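Local coordinates for protein (hdlp (histone deacetylase-like protein)) (Aquifex aeolicus, PDB 1C3P) that probably acts as a zinc-dependent deacetylase of the histone deacetylase family, with an assigned place in acetoin degradation, at residues A[48-52]-A[103-107]; A[56-61]-A[143-149]; A[64-69]-A[85-89]; A[151-155]-A[179-185]. One frame throughout, in Å; residues are numbered along the deposited sequence.

In the fold
All four contacts lie in the deacetylase domain, on helices and loops packed around its parallel sheet. Contacts 1 and 2 are the more buried. Contacts 3 and 4 lie nearer the surface and are only partly buried. Contacts 2 and 4 both use helix 146-156, the first at its capped start and the second further along. The chemistry differs with place: contact 1 rests on a backbone hydrogen bond, contact 2 on apolar and CH-pi packing, contact 3 on a tyrosine pair, one of whose hydroxyls reaches a carboxylate weakly, and contact 4 on an arginine. A salt bridge, Arg-50 to Glu-56, ties contact 1 to contact 2, and a probable hydrogen bond from Tyr-65 OH to Tyr-143 O ties contact 2 to contact 3.

Contact 1: residues A[48-52]-A[103-107]; sequences KSRPA and SSLAT
The loop that leaves edge strand 46-48 of the parallel sheet lies against helix 98-118, with Pro-51 and Ala-52 meeting Ser-104, Leu-105 and Thr-107. Ala-52 N donates to Ser-104 O at 2.9 Å with an N-H...O angle of 148°. Pro-51 CA adds a CA-H...O contact to Ser-104 O, 3.6 Å away. Leu-105 runs beside the proline ring, pointing the same way; its CG is turned opposite the backbone N (chi1 -160°), which sets CD1 3.8 Å from Pro-51 N. Its CG also meets Ser-49 CB, while Ser-49 OG is bonded to Ser-109. At the other end, Ala-52 CB rests 3.8 Å from Thr-107 CG2. Thr-107 OG1 faces back into its own helix and bonds to Ser-103 O (2.9 Å), on the opposite face of that carbonyl from Thr-107 N. A serine here would keep the hydroxyl but lose CG2, and would probably open a gap beside Ala-52 CB and Leu-57. Arg-50 NH1 reaches Pro-51 O at 3.0 Å, and its NH2 forms salt bridges with Glu-56 and Glu-115. The loop is thus held by one backbone bond and methyl contacts on the helix side, and by the arginine's charge pairing beyond them.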
# COMPACT_ATOMS: atom_id res chain seq x y z
N LYS A 48 -13.16 -1.29 -14.38
CA LYS A 48 -13.02 -2.70 -14.00
C LYS A 48 -11.56 -3.13 -14.16
O LYS A 48 -10.97 -2.94 -15.21
CB LYS A 48 -13.91 -3.60 -14.87
CG LYS A 48 -13.81 -5.08 -14.52
CD LYS A 48 -14.70 -5.93 -15.41
CE LYS A 48 -14.61 -7.41 -15.04
NZ LYS A 48 -15.04 -7.66 -13.64
N SER A 49 -11.02 -3.74 -13.12
CA SER A 49 -9.65 -4.24 -13.13
C SER A 49 -9.43 -5.29 -14.21
O SER A 49 -10.32 -6.12 -14.48
CB SER A 49 -9.29 -4.89 -11.79
OG SER A 49 -9.47 -4.01 -10.67
N ARG A 50 -8.25 -5.26 -14.82
CA ARG A 50 -7.88 -6.24 -15.83
C ARG A 50 -6.58 -6.90 -15.37
O ARG A 50 -5.82 -6.33 -14.59
CB ARG A 50 -7.60 -5.57 -17.19
CG ARG A 50 -6.29 -4.75 -17.26
CD ARG A 50 -6.06 -4.26 -18.67
NE ARG A 50 -4.94 -3.33 -18.82
CZ ARG A 50 -3.66 -3.62 -18.64
NH1 ARG A 50 -3.28 -4.85 -18.29
NH2 ARG A 50 -2.74 -2.68 -18.83
N PRO A 51 -6.33 -8.14 -15.80
CA PRO A 51 -5.09 -8.80 -15.41
C PRO A 51 -3.89 -8.12 -16.06
O PRO A 51 -4.01 -7.55 -17.15
CB PRO A 51 -5.27 -10.21 -15.98
CG PRO A 51 -6.78 -10.38 -15.99
CD PRO A 51 -7.17 -9.05 -16.59
N ALA A 52 -2.73 -8.15 -15.39
CA ALA A 52 -1.50 -7.63 -15.97
C ALA A 52 -1.15 -8.66 -17.06
O ALA A 52 -1.39 -9.86 -16.88
CB ALA A 52 -0.39 -7.60 -14.92
N SER A 103 -3.24 -11.63 -7.65
CA SER A 103 -2.07 -10.75 -7.75
C SER A 103 -1.98 -10.11 -9.13
O SER A 103 -1.69 -8.91 -9.25
CB SER A 103 -0.78 -11.52 -7.44
OG SER A 103 -0.76 -11.91 -6.08
N SER A 104 -2.23 -10.89 -10.18
CA SER A 104 -2.18 -10.32 -11.53
C SER A 104 -3.26 -9.25 -11.74
O SER A 104 -3.08 -8.28 -12.48
CB SER A 104 -2.37 -11.42 -12.58
OG SER A 104 -1.20 -12.21 -12.64
N LEU A 105 -4.39 -9.44 -11.09
CA LEU A 105 -5.48 -8.49 -11.23
C LEU A 105 -5.13 -7.17 -10.53
O LEU A 105 -5.40 -6.09 -11.03
CB LEU A 105 -6.75 -9.12 -10.64
CG LEU A 105 -8.09 -8.55 -11.06
CD1 LEU A 105 -8.25 -8.68 -12.60
CD2 LEU A 105 -9.21 -9.31 -10.32
N ALA A 106 -4.50 -7.27 -9.36
CA ALA A 106 -4.10 -6.08 -8.61
C ALA A 106 -3.02 -5.32 -9.37
O ALA A 106 -2.98 -4.09 -9.36
CB ALA A 106 -3.58 -6.50 -7.21
N THR A 107 -2.15 -6.07 -10.04
CA THR A 107 -1.04 -5.47 -10.79
C THR A 107 -1.52 -4.83 -12.09
O THR A 107 -1.07 -3.75 -12.46
CB THR A 107 0.04 -6.53 -11.05
OG1 THR A 107 0.50 -7.01 -9.77
CG2 THR A 107 1.22 -5.97 -11.87

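Contact 2: residues A[56-61]-A[143-149]; sequences ELLLFH and YINNPAV. Unlike the reference sequence in segment 143-149: Asn-146 (reference Asp).
Apolar packing carries most of the contact, beginning with Phe-60 against Ala-148. The alanine CB sits over one face of the phenyl ring, 3.5 Å from its centroid and 9° off the ring normal, a well-centred CH-pi contact. Phe-60 CG, turned opposite the backbone N (chi1 178°), brings the ring over that methyl, and Phe-60 CE2 meets Asn-145 CB. The side chains of Leu-57 and Ile-144 cross at about a right angle, with Leu-57 CD2 3.8 Å from Ile-144 CG2. Val-149 CG2 meets Phe-60 CB at 4.1 Å.

Contacts with backbone form a second group. Val-149 CG1 abuts the carbonyl oxygen Glu-56 O at 3.3 Å. The His-61 imidazole directs its edge at Asn-145 N, and its CE1 is 3.5 Å from Ile-144 CA. The neighbouring Phe-60 CD2 lies over a face of this imidazole.

Hydrogen bonds within the segments shape both sides. Leu-57 O accepts from both Phe-60 N and His-61 N, fixing the turn that presents the two rings. Asn-145 OD1 accepts from Ala-148 N at 2.9 Å, while its ND2 donates to Ala-133 O. This is the N-cap of helix 146-156, packed beneath the turn that follows helix 54-57 in the alpha/beta deacetylase fold; the Asn-145 side chain is about 11 Å from that of the zinc ligand Asp-168.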
# COMPACT_ATOMS: atom_id res chain seq x y z
N GLU A 56 3.74 -7.18 -19.21
CA GLU A 56 3.78 -6.19 -18.15
C GLU A 56 4.45 -6.79 -16.91
O GLU A 56 5.24 -6.14 -16.23
CB GLU A 56 2.37 -5.68 -17.85
CG GLU A 56 1.76 -4.96 -19.07
CD GLU A 56 0.31 -4.61 -18.87
OE1 GLU A 56 -0.36 -5.36 -18.11
OE2 GLU A 56 -0.17 -3.62 -19.48
N LEU A 57 4.14 -8.06 -16.62
CA LEU A 57 4.75 -8.71 -15.46
C LEU A 57 6.27 -8.82 -15.63
O LEU A 57 7.02 -8.64 -14.67
CB LEU A 57 4.17 -10.10 -15.24
CG LEU A 57 2.70 -10.12 -14.79
CD1 LEU A 57 2.22 -11.57 -14.63
CD2 LEU A 57 2.57 -9.37 -13.44
N LEU A 58 6.70 -9.14 -16.85
CA LEU A 58 8.12 -9.30 -17.12
C LEU A 58 8.88 -7.98 -17.20
O LEU A 58 10.09 -7.98 -17.44
CB LEU A 58 8.32 -10.14 -18.38
CG LEU A 58 7.72 -11.55 -18.28
CD1 LEU A 58 7.89 -12.28 -19.60
CD2 LEU A 58 8.35 -12.31 -17.14
N LEU A 59 8.18 -6.87 -17.02
CA LEU A 59 8.88 -5.58 -16.96
C LEU A 59 9.75 -5.61 -15.68
O LEU A 59 10.75 -4.91 -15.58
CB LEU A 59 7.88 -4.41 -16.85
CG LEU A 59 7.02 -4.07 -18.07
CD1 LEU A 59 5.98 -3.02 -17.71
CD2 LEU A 59 7.94 -3.57 -19.21
N PHE A 60 9.34 -6.41 -14.70
CA PHE A 60 10.10 -6.53 -13.46
C PHE A 60 10.46 -7.96 -13.06
O PHE A 60 11.63 -8.26 -12.79
CB PHE A 60 9.36 -5.86 -12.29
CG PHE A 60 10.08 -6.01 -10.96
CD1 PHE A 60 11.36 -5.48 -10.79
CD2 PHE A 60 9.49 -6.68 -9.90
CE1 PHE A 60 12.04 -5.62 -9.58
CE2 PHE A 60 10.16 -6.83 -8.68
CZ PHE A 60 11.45 -6.29 -8.52
N HIS A 61 9.47 -8.84 -12.98
CA HIS A 61 9.73 -10.21 -12.56
C HIS A 61 10.35 -11.10 -13.62
O HIS A 61 10.20 -10.84 -14.82
CB HIS A 61 8.44 -10.84 -12.04
CG HIS A 61 7.98 -10.26 -10.75
ND1 HIS A 61 6.97 -9.33 -10.66
CD2 HIS A 61 8.44 -10.43 -9.49
CE1 HIS A 61 6.81 -8.96 -9.40
NE2 HIS A 61 7.70 -9.62 -8.67
N TYR A 143 3.30 -11.64 -3.84
CA TYR A 143 3.85 -12.50 -4.88
C TYR A 143 4.29 -11.70 -6.10
O TYR A 143 5.23 -12.08 -6.79
CB TYR A 143 2.83 -13.55 -5.35
CG TYR A 143 2.20 -14.35 -4.22
CD1 TYR A 143 1.10 -13.85 -3.53
CD2 TYR A 143 2.71 -15.59 -3.85
CE1 TYR A 143 0.50 -14.59 -2.49
CE2 TYR A 143 2.13 -16.33 -2.82
CZ TYR A 143 1.02 -15.82 -2.15
OH TYR A 143 0.40 -16.56 -1.16
N ILE A 144 3.60 -10.59 -6.37
CA ILE A 144 3.95 -9.75 -7.51
C ILE A 144 4.09 -8.33 -6.97
O ILE A 144 3.22 -7.85 -6.24
CB ILE A 144 2.86 -9.80 -8.58
CG1 ILE A 144 2.67 -11.26 -9.04
CG2 ILE A 144 3.18 -8.84 -9.72
CD1 ILE A 144 1.63 -11.47 -10.14
N ASN A 145 5.18 -7.65 -7.33
CA ASN A 145 5.41 -6.29 -6.84
C ASN A 145 4.83 -5.29 -7.86
O ASN A 145 5.52 -4.88 -8.79
CB ASN A 145 6.92 -6.07 -6.69
CG ASN A 145 7.25 -4.85 -5.85
OD1 ASN A 145 6.77 -3.75 -6.13
ND2 ASN A 145 8.05 -5.03 -4.82
N ASN A 146 3.56 -4.88 -7.70
CA ASN A 146 2.99 -3.97 -8.70
C ASN A 146 3.68 -2.61 -8.69
O ASN A 146 3.82 -1.98 -9.74
CB ASN A 146 1.46 -3.89 -8.55
CG ASN A 146 1.03 -3.29 -7.25
OD1 ASN A 146 0.68 -2.12 -7.19
ND2 ASN A 146 1.07 -4.08 -6.17
N PRO A 147 4.11 -2.12 -7.52
CA PRO A 147 4.80 -0.83 -7.61
C PRO A 147 6.04 -0.91 -8.56
O PRO A 147 6.29 0.02 -9.35
CB PRO A 147 5.21 -0.55 -6.17
CG PRO A 147 4.03 -1.16 -5.39
CD PRO A 147 3.98 -2.53 -6.10
N ALA A 148 6.80 -2.00 -8.48
CA ALA A 148 8.00 -2.14 -9.34
C ALA A 148 7.62 -2.34 -10.80
O ALA A 148 8.28 -1.82 -11.69
CB ALA A 148 8.88 -3.30 -8.85
N VAL A 149 6.55 -3.09 -11.04
CA VAL A 149 6.07 -3.29 -12.40
C VAL A 149 5.67 -1.92 -12.93
O VAL A 149 6.03 -1.54 -14.05
CB VAL A 149 4.84 -4.23 -12.44
CG1 VAL A 149 4.16 -4.21 -13.82
CG2 VAL A 149 5.29 -5.64 -12.11

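Contact 3: residues A[64-69]-A[85-89]; sequences DYINTL and KYNIG
Tyr-86 lies across helix 63-75 and touches Tyr-65, Thr-68 and Asp-64 in turn along its length. Its CB is 4.0 Å from Tyr-65 CD1. With CG opposite the carbonyl carbon (chi1 -58°), the ring runs out over the helix, and CG also faces Tyr-65 CD1. The two sides of the ring then find different partners. On one side, Tyr-86 CD1 comes to 3.4 Å from Tyr-65 CD1, and CE1 meets Tyr-65 CA at 3.8 Å. The two tyrosines slide past each other in opposite directions, their planes at 35°, an oblique pair. On the other side, Tyr-86 CD2 touches Thr-68 CG2 at 3.7 Å, and CE2 lies 3.3 Å from Thr-68 OG1, a hydroxyl already bonded to Asp-64 O in its own helix. Lys-85 CG covers one ring face, over its centre. At the tip, Tyr-86 OH donates a weak hydrogen bond to Asp-64 OD1 at 2.9 Å; the carboxylate is nearly perpendicular to the ring, at 84°, and its OD2 accepts from Thr-62.

Beyond the ring, Leu-69 and Ile-88 cross at about a right angle, Leu-69 CD2 3.8 Å from Ile-88 CD1. Tyr-65 OH bonds to Tyr-143 O. Residues 85-89 are thereby seated against helix 63-75, with Tyr-86 also paired through its backbone to Ala-138, while Leu-69 and Ile-88 reach on to Phe-100 and Met-99 of helix 98-118.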
# COMPACT_ATOMS: atom_id res chain seq x y z
N ASP A 64 10.96 -17.46 -14.97
CA ASP A 64 10.91 -18.70 -14.20
C ASP A 64 10.04 -18.53 -12.94
O ASP A 64 9.28 -19.43 -12.57
CB ASP A 64 12.31 -19.15 -13.77
CG ASP A 64 13.01 -18.12 -12.89
OD1 ASP A 64 13.97 -18.50 -12.18
OD2 ASP A 64 12.63 -16.94 -12.93
N TYR A 65 10.16 -17.37 -12.29
CA TYR A 65 9.38 -17.07 -11.09
C TYR A 65 7.89 -16.95 -11.44
O TYR A 65 7.06 -17.57 -10.80
CB TYR A 65 9.88 -15.78 -10.40
CG TYR A 65 9.02 -15.35 -9.22
CD1 TYR A 65 8.76 -16.23 -8.16
CD2 TYR A 65 8.45 -14.07 -9.18
CE1 TYR A 65 7.93 -15.85 -7.09
CE2 TYR A 65 7.62 -13.68 -8.12
CZ TYR A 65 7.36 -14.57 -7.08
OH TYR A 65 6.50 -14.20 -6.06
N ILE A 66 7.57 -16.16 -12.47
CA ILE A 66 6.18 -15.98 -12.88
C ILE A 66 5.61 -17.32 -13.28
O ILE A 66 4.50 -17.65 -12.87
CB ILE A 66 6.06 -14.98 -14.07
CG1 ILE A 66 6.48 -13.59 -13.61
CG2 ILE A 66 4.61 -14.95 -14.59
CD1 ILE A 66 5.57 -13.04 -12.49
N ASN A 67 6.35 -18.11 -14.07
CA ASN A 67 5.83 -19.41 -14.50
C ASN A 67 5.55 -20.32 -13.32
O ASN A 67 4.60 -21.11 -13.34
CB ASN A 67 6.76 -20.12 -15.48
CG ASN A 67 6.79 -19.46 -16.86
OD1 ASN A 67 5.89 -18.72 -17.23
ND2 ASN A 67 7.83 -19.75 -17.63
N THR A 68 6.37 -20.19 -12.27
CA THR A 68 6.18 -21.01 -11.09
C THR A 68 4.89 -20.62 -10.36
O THR A 68 4.16 -21.48 -9.88
CB THR A 68 7.37 -20.89 -10.12
OG1 THR A 68 8.55 -21.38 -10.77
CG2 THR A 68 7.12 -21.71 -8.88
N LEU A 69 4.60 -19.32 -10.30
CA LEU A 69 3.37 -18.89 -9.65
C LEU A 69 2.16 -19.43 -10.41
O LEU A 69 1.17 -19.87 -9.80
CB LEU A 69 3.28 -17.35 -9.60
CG LEU A 69 4.30 -16.59 -8.75
CD1 LEU A 69 4.14 -15.09 -8.96
CD2 LEU A 69 4.10 -16.94 -7.30
N LYS A 85 13.53 -21.89 -3.24
CA LYS A 85 13.89 -20.94 -4.28
C LYS A 85 13.01 -19.69 -4.43
O LYS A 85 13.53 -18.59 -4.61
CB LYS A 85 13.94 -21.67 -5.62
CG LYS A 85 14.17 -20.76 -6.82
CD LYS A 85 15.62 -20.38 -7.00
CE LYS A 85 16.40 -21.54 -7.58
NZ LYS A 85 15.81 -21.92 -8.90
N TYR A 86 11.70 -19.87 -4.35
CA TYR A 86 10.78 -18.76 -4.57
C TYR A 86 9.98 -18.30 -3.37
O TYR A 86 9.14 -17.39 -3.49
CB TYR A 86 9.82 -19.15 -5.69
CG TYR A 86 10.54 -19.49 -6.97
CD1 TYR A 86 11.26 -18.51 -7.66
CD2 TYR A 86 10.48 -20.78 -7.51
CE1 TYR A 86 11.89 -18.80 -8.86
CE2 TYR A 86 11.11 -21.08 -8.70
CZ TYR A 86 11.81 -20.08 -9.37
OH TYR A 86 12.43 -20.38 -10.55
N ASN A 87 10.22 -18.94 -2.23
CA ASN A 87 9.56 -18.59 -0.95
C ASN A 87 8.05 -18.81 -1.02
O ASN A 87 7.28 -18.13 -0.34
CB ASN A 87 9.87 -17.12 -0.61
CG ASN A 87 9.86 -16.84 0.90
OD1 ASN A 87 9.89 -15.68 1.34
ND2 ASN A 87 9.85 -17.90 1.70
N ILE A 88 7.63 -19.78 -1.83
CA ILE A 88 6.20 -20.09 -1.99
C ILE A 88 5.79 -21.34 -1.20
O ILE A 88 6.55 -22.29 -1.13
CB ILE A 88 5.88 -20.37 -3.48
CG1 ILE A 88 6.05 -19.10 -4.28
CG2 ILE A 88 4.44 -20.87 -3.63
CD1 ILE A 88 5.16 -18.02 -3.81
N GLY A 89 4.59 -21.32 -0.63
CA GLY A 89 4.12 -22.51 0.07
C GLY A 89 4.01 -22.45 1.57
O GLY A 89 3.21 -23.20 2.14

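Contact 4: residues A[151-155]-A[179-185]; sequences IEYLR and FYDTDQV
Arg-155 and Gln-184 meet at about a right angle, their guanidinium and amide planes 73° apart, yet the bond between them is nearly ideal. Arg-155 NH2 donates to Gln-184 OE1 at 3.0 Å with an N-H...O angle of 171°, in the guanidinium plane and onto a lone pair of the oxygen. The arginine chain, extended at first, bends at chi3 (82°), which carries its head across the loop. Val-185 CG2 lies over one face of the guanidinium, offset toward the rim. Arg-155 NH1 points at the edge of the Phe-179 ring, 3.9 Å from its CE2, and forms a salt bridge with Glu-152 OE1 at 3.0 Å, though the hydrogen bond in it is weak. That carboxylate oxygen also comes up to the ring edge. Ile-151 approaches the same ring obliquely, its CG2 3.5 Å from Phe-179 CZ and 3.7 Å from Val-185 CG2. A methionine in place of Arg-155 would have no guanidinium, and would probably leave Gln-184 OE1 and the Glu-152 carboxylate without their mate.

The loop has its own order: a type I turn runs from Phe-179 to Thr-182, and Thr-182 OG1 accepts from Gln-184 N in an ST turn. It links helix 173-179 to strand 185-192 within a beta-alpha-beta crossover from strand 162-166, and helix 146-156 packs beside it.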
# COMPACT_ATOMS: atom_id res chain seq x y z
N ILE A 151 6.62 1.15 -11.95
CA ILE A 151 7.75 2.05 -12.13
C ILE A 151 8.53 1.68 -13.39
O ILE A 151 8.96 2.56 -14.13
CB ILE A 151 8.65 2.04 -10.89
CG1 ILE A 151 7.91 2.72 -9.72
CG2 ILE A 151 10.00 2.72 -11.18
CD1 ILE A 151 8.60 2.54 -8.37
N GLU A 152 8.71 0.38 -13.65
CA GLU A 152 9.42 -0.05 -14.84
C GLU A 152 8.57 0.27 -16.06
O GLU A 152 9.08 0.54 -17.14
CB GLU A 152 9.72 -1.55 -14.79
CG GLU A 152 10.81 -1.88 -13.79
CD GLU A 152 12.17 -1.35 -14.21
OE1 GLU A 152 13.10 -1.41 -13.40
OE2 GLU A 152 12.31 -0.88 -15.36
N TYR A 153 7.25 0.25 -15.88
CA TYR A 153 6.36 0.59 -16.98
C TYR A 153 6.65 2.05 -17.37
O TYR A 153 6.77 2.39 -18.55
CB TYR A 153 4.89 0.43 -16.52
CG TYR A 153 3.87 0.90 -17.53
CD1 TYR A 153 3.41 0.06 -18.55
CD2 TYR A 153 3.39 2.20 -17.48
CE1 TYR A 153 2.47 0.53 -19.49
CE2 TYR A 153 2.46 2.68 -18.39
CZ TYR A 153 2.00 1.85 -19.39
OH TYR A 153 1.06 2.37 -20.25
N LEU A 154 6.79 2.91 -16.36
CA LEU A 154 7.07 4.32 -16.61
C LEU A 154 8.47 4.52 -17.21
O LEU A 154 8.66 5.35 -18.11
CB LEU A 154 6.92 5.12 -15.30
CG LEU A 154 5.48 5.33 -14.82
CD1 LEU A 154 5.46 5.80 -13.36
CD2 LEU A 154 4.79 6.37 -15.75
N ARG A 155 9.46 3.77 -16.73
CA ARG A 155 10.80 3.89 -17.29
C ARG A 155 10.77 3.56 -18.78
O ARG A 155 11.40 4.24 -19.59
CB ARG A 155 11.80 2.98 -16.55
CG ARG A 155 11.93 3.33 -15.05
CD ARG A 155 12.86 2.39 -14.30
NE ARG A 155 14.26 2.75 -14.45
CZ ARG A 155 15.27 2.03 -13.97
NH1 ARG A 155 15.03 0.90 -13.31
NH2 ARG A 155 16.52 2.47 -14.11
N PHE A 179 15.13 -0.86 -6.95
CA PHE A 179 15.71 0.38 -7.45
C PHE A 179 16.87 0.90 -6.64
O PHE A 179 17.26 2.06 -6.78
CB PHE A 179 14.61 1.42 -7.51
CG PHE A 179 13.44 0.96 -8.31
CD1 PHE A 179 12.26 0.56 -7.67
CD2 PHE A 179 13.55 0.82 -9.68
CE1 PHE A 179 11.21 -0.00 -8.42
CE2 PHE A 179 12.50 0.26 -10.43
CZ PHE A 179 11.33 -0.15 -9.79
N TYR A 180 17.43 0.02 -5.83
CA TYR A 180 18.53 0.38 -4.94
C TYR A 180 19.75 0.90 -5.69
O TYR A 180 20.46 1.79 -5.21
CB TYR A 180 18.94 -0.85 -4.13
CG TYR A 180 19.50 -0.48 -2.79
CD1 TYR A 180 20.76 -0.92 -2.40
CD2 TYR A 180 18.74 0.28 -1.89
CE1 TYR A 180 21.26 -0.61 -1.15
CE2 TYR A 180 19.22 0.59 -0.63
CZ TYR A 180 20.49 0.14 -0.27
OH TYR A 180 20.98 0.43 0.97
N ASP A 181 19.95 0.33 -6.88
CA ASP A 181 21.06 0.62 -7.78
C ASP A 181 20.95 1.80 -8.76
O ASP A 181 21.92 2.16 -9.43
CB ASP A 181 21.36 -0.68 -8.54
CG ASP A 181 21.78 -0.45 -9.97
OD1 ASP A 181 21.00 0.17 -10.73
OD2 ASP A 181 22.88 -0.91 -10.35
N THR A 182 19.78 2.43 -8.85
CA THR A 182 19.63 3.52 -9.80
C THR A 182 19.27 4.88 -9.23
O THR A 182 18.64 4.98 -8.19
CB THR A 182 18.59 3.15 -10.89
OG1 THR A 182 18.44 4.25 -11.80
CG2 THR A 182 17.22 2.86 -10.27
N ASP A 183 19.66 5.92 -9.95
CA ASP A 183 19.36 7.28 -9.53
C ASP A 183 18.16 7.79 -10.32
O ASP A 183 17.78 8.95 -10.22
CB ASP A 183 20.58 8.18 -9.76
CG ASP A 183 20.94 8.33 -11.23
OD1 ASP A 183 20.91 7.32 -11.95
OD2 ASP A 183 21.28 9.46 -11.65
N GLN A 184 17.55 6.91 -11.12
CA GLN A 184 16.38 7.30 -11.89
C GLN A 184 15.11 7.14 -11.07
O GLN A 184 14.06 7.70 -11.38
CB GLN A 184 16.27 6.49 -13.17
CG GLN A 184 17.45 6.67 -14.10
CD GLN A 184 17.17 6.16 -15.50
OE1 GLN A 184 16.76 5.02 -15.68
NE2 GLN A 184 17.40 7.00 -16.49
N VAL A 185 15.21 6.35 -10.01
CA VAL A 185 14.07 6.14 -9.14
C VAL A 185 14.52 6.50 -7.74
O VAL A 185 15.64 6.20 -7.34
CB VAL A 185 13.60 4.67 -9.18
CG1 VAL A 185 12.33 4.50 -8.31
CG2 VAL A 185 13.32 4.26 -10.63